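Local coordinates for protein putative methyltransferase (Porphyromonas gingivalis, PDB 3LL7) that is a putative methyltransferase, probably transferring methyl groups from S-adenosylmethionine to a substrate that has not been established, at residues 224-229 against 246-251. Sequence-based numbering, arbitrary orientation.
Sequences HVQELH and LNEATI
The imidazole of H224 carries L246 CD2 on one face, a CH-pi contact 3.4 Å from the ring centroid and displaced toward NE2, while water 1 sits in the ring plane at the ND1 edge, 2.6 Å from that atom. The same water donates to the carbonyl O of E248, tying the ring to the loop backbone; T250 OG1 approaches the ring obliquely and binds water 1 weakly. The amide of Q226 is a second flat group. Its NE2 donates in the amide plane to A249 O (3.1 Å, N-H...O 172°), a nearly straight bond that nevertheless meets the carbonyl from above its plane. With CG anti to the carbonyl carbon, the bend at chi2 (-61°) turns NE2 of Q226 toward A249 O. Water 3 donates to both Q226 OE1 and A249 O, closing a small ring with that bond. The carboxylate of E248 stands 74° to the amide plane, and its OE1 lies 2.9 Å from Q226 OE1; these are two acceptors, not a bond, and R243 holds the carboxylate by a salt bridge from E248 OE2. I251 CD1 packs 3.5 Å from Q226 OE1, and water 2 bridges the backbones, donating to V225 O (2.8 Å) and accepting from I251 N. The amide bond and three bridging waters join the start of strand 225-233 to the loop after strand 236-244, at the open end of their antiparallel hairpin, away from its turn, matching the hairpin of the sixth and seventh strands in class I methyltransferases.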
loop_
_atom_site.group_PDB
_atom_site.type_symbol
_atom_site.label_atom_id
_atom_site.label_comp_id
_atom_site.label_asym_id
_atom_site.label_seq_id
_atom_site.Cartn_x
_atom_site.Cartn_y
_atom_site.Cartn_z
ATOM N N HIS A 224 -15.925 -8.716 14.370
ATOM C CA HIS A 224 -15.363 -7.768 15.341
ATOM C C HIS A 224 -14.484 -6.690 14.742
ATOM O O HIS A 224 -13.697 -6.068 15.460
ATOM C CB HIS A 224 -14.615 -8.495 16.476
ATOM C CG HIS A 224 -15.501 -9.409 17.260
ATOM N ND1 HIS A 224 -16.492 -8.942 18.094
ATOM C CD2 HIS A 224 -15.572 -10.761 17.306
ATOM C CE1 HIS A 224 -17.126 -9.969 18.637
ATOM N NE2 HIS A 224 -16.584 -11.082 18.179
ATOM N N VAL A 225 -14.665 -6.442 13.445
ATOM C CA VAL A 225 -13.935 -5.383 12.734
ATOM C C VAL A 225 -14.375 -4.021 13.259
ATOM O O VAL A 225 -15.568 -3.757 13.383
ATOM C CB VAL A 225 -14.167 -5.475 11.213
ATOM C CG1 VAL A 225 -13.566 -4.254 10.493
ATOM C CG2 VAL A 225 -13.540 -6.741 10.662
ATOM N N GLN A 226 -13.402 -3.166 13.570
ATOM C CA GLN A 226 -13.668 -1.830 14.094
ATOM C C GLN A 226 -13.424 -0.713 13.086
ATOM O O GLN A 226 -14.019 0.348 13.189
ATOM C CB GLN A 226 -12.810 -1.570 15.325
ATOM C CG GLN A 226 -13.171 -2.491 16.507
ATOM C CD GLN A 226 -14.601 -2.314 16.978
ATOM O OE1 GLN A 226 -15.079 -1.189 17.174
ATOM N NE2 GLN A 226 -15.300 -3.433 17.162
ATOM N N GLU A 227 -12.513 -0.954 12.149
ATOM C CA GLU A 227 -12.165 0.023 11.103
ATOM C C GLU A 227 -11.433 -0.683 9.972
ATOM O O GLU A 227 -10.738 -1.672 10.209
ATOM C CB GLU A 227 -11.322 1.192 11.658
ATOM C CG GLU A 227 -10.045 0.786 12.429
ATOM C CD GLU A 227 -9.311 1.982 13.047
ATOM O OE1 GLU A 227 -9.351 3.092 12.494
ATOM O OE2 GLU A 227 -8.696 1.816 14.115
ATOM N N LEU A 228 -11.556 -0.164 8.745
ATOM C CA LEU A 228 -10.822 -0.694 7.600
ATOM C C LEU A 228 -10.181 0.505 6.883
ATOM O O LEU A 228 -10.849 1.495 6.603
ATOM C CB LEU A 228 -11.788 -1.480 6.679
ATOM C CG LEU A 228 -11.186 -2.231 5.485
ATOM C CD1 LEU A 228 -12.059 -3.376 5.021
ATOM C CD2 LEU A 228 -10.919 -1.236 4.286
ATOM N N HIS A 229 -8.883 0.430 6.617
ATOM C CA HIS A 229 -8.185 1.545 5.989
ATOM C C HIS A 229 -7.734 1.107 4.597
ATOM O O HIS A 229 -7.135 0.021 4.453
ATOM C CB HIS A 229 -6.947 1.925 6.801
ATOM C CG HIS A 229 -7.262 2.578 8.115
ATOM N ND1 HIS A 229 -6.618 3.714 8.544
ATOM C CD2 HIS A 229 -8.152 2.259 9.085
ATOM C CE1 HIS A 229 -7.096 4.071 9.722
ATOM N NE2 HIS A 229 -8.032 3.203 10.071
ATOM N N LEU A 246 -12.374 -7.490 20.320
ATOM C CA LEU A 246 -13.491 -7.951 21.195
ATOM C C LEU A 246 -13.768 -6.919 22.283
ATOM O O LEU A 246 -14.776 -6.982 23.005
ATOM C CB LEU A 246 -13.118 -9.263 21.883
ATOM C CG LEU A 246 -13.215 -10.643 21.222
ATOM C CD1 LEU A 246 -12.804 -11.716 22.240
ATOM C CD2 LEU A 246 -14.602 -10.947 20.705
ATOM N N ASN A 247 -12.845 -5.973 22.373
ATOM C CA ASN A 247 -12.762 -4.942 23.386
ATOM C C ASN A 247 -13.855 -3.908 23.242
ATOM O O ASN A 247 -14.180 -3.212 24.186
ATOM C CB ASN A 247 -11.402 -4.242 23.236
ATOM C CG ASN A 247 -10.757 -3.896 24.565
ATOM O OD1 ASN A 247 -11.372 -3.243 25.417
ATOM N ND2 ASN A 247 -9.498 -4.313 24.742
ATOM N N GLU A 248 -14.403 -3.803 22.040
ATOM C CA GLU A 248 -15.347 -2.754 21.677
ATOM C C GLU A 248 -16.595 -3.448 21.110
ATOM O O GLU A 248 -16.523 -4.602 20.685
ATOM C CB GLU A 248 -14.679 -1.811 20.653
ATOM C CG GLU A 248 -13.313 -1.215 21.133
ATOM C CD GLU A 248 -12.366 -0.778 19.999
ATOM O OE1 GLU A 248 -12.842 -0.395 18.910
ATOM O OE2 GLU A 248 -11.129 -0.803 20.199
ATOM N N ALA A 249 -17.740 -2.773 21.125
ATOM C CA ALA A 249 -18.971 -3.359 20.591
ATOM C C ALA A 249 -18.843 -3.768 19.126
ATOM O O ALA A 249 -18.153 -3.094 18.343
ATOM C CB ALA A 249 -20.149 -2.392 20.766
ATOM N N THR A 250 -19.499 -4.871 18.762
ATOM C CA THR A 250 -19.623 -5.279 17.357
ATOM C C THR A 250 -20.317 -4.176 16.541
ATOM O O THR A 250 -21.295 -3.585 16.990
ATOM C CB THR A 250 -20.395 -6.626 17.223
ATOM O OG1 THR A 250 -19.602 -7.684 17.780
ATOM C CG2 THR A 250 -20.687 -6.965 15.760
ATOM N N ILE A 251 -19.788 -3.902 15.354
ATOM C CA ILE A 251 -20.367 -2.912 14.434
ATOM C C ILE A 251 -20.845 -3.688 13.228
ATOM O O ILE A 251 -20.060 -4.446 12.649
ATOM C CB ILE A 251 -19.295 -1.909 13.930
ATOM C CG1 ILE A 251 -18.643 -1.175 15.102
ATOM C CG2 ILE A 251 -19.912 -0.877 12.956
ATOM C CD1 ILE A 251 -17.408 -0.401 14.731
HETATM O O HOH W 1 -16.485 -6.352 18.261
HETATM O O HOH W 2 -17.466 -5.428 14.554
HETATM O O HOH W 3 -17.400 -0.218 18.421
#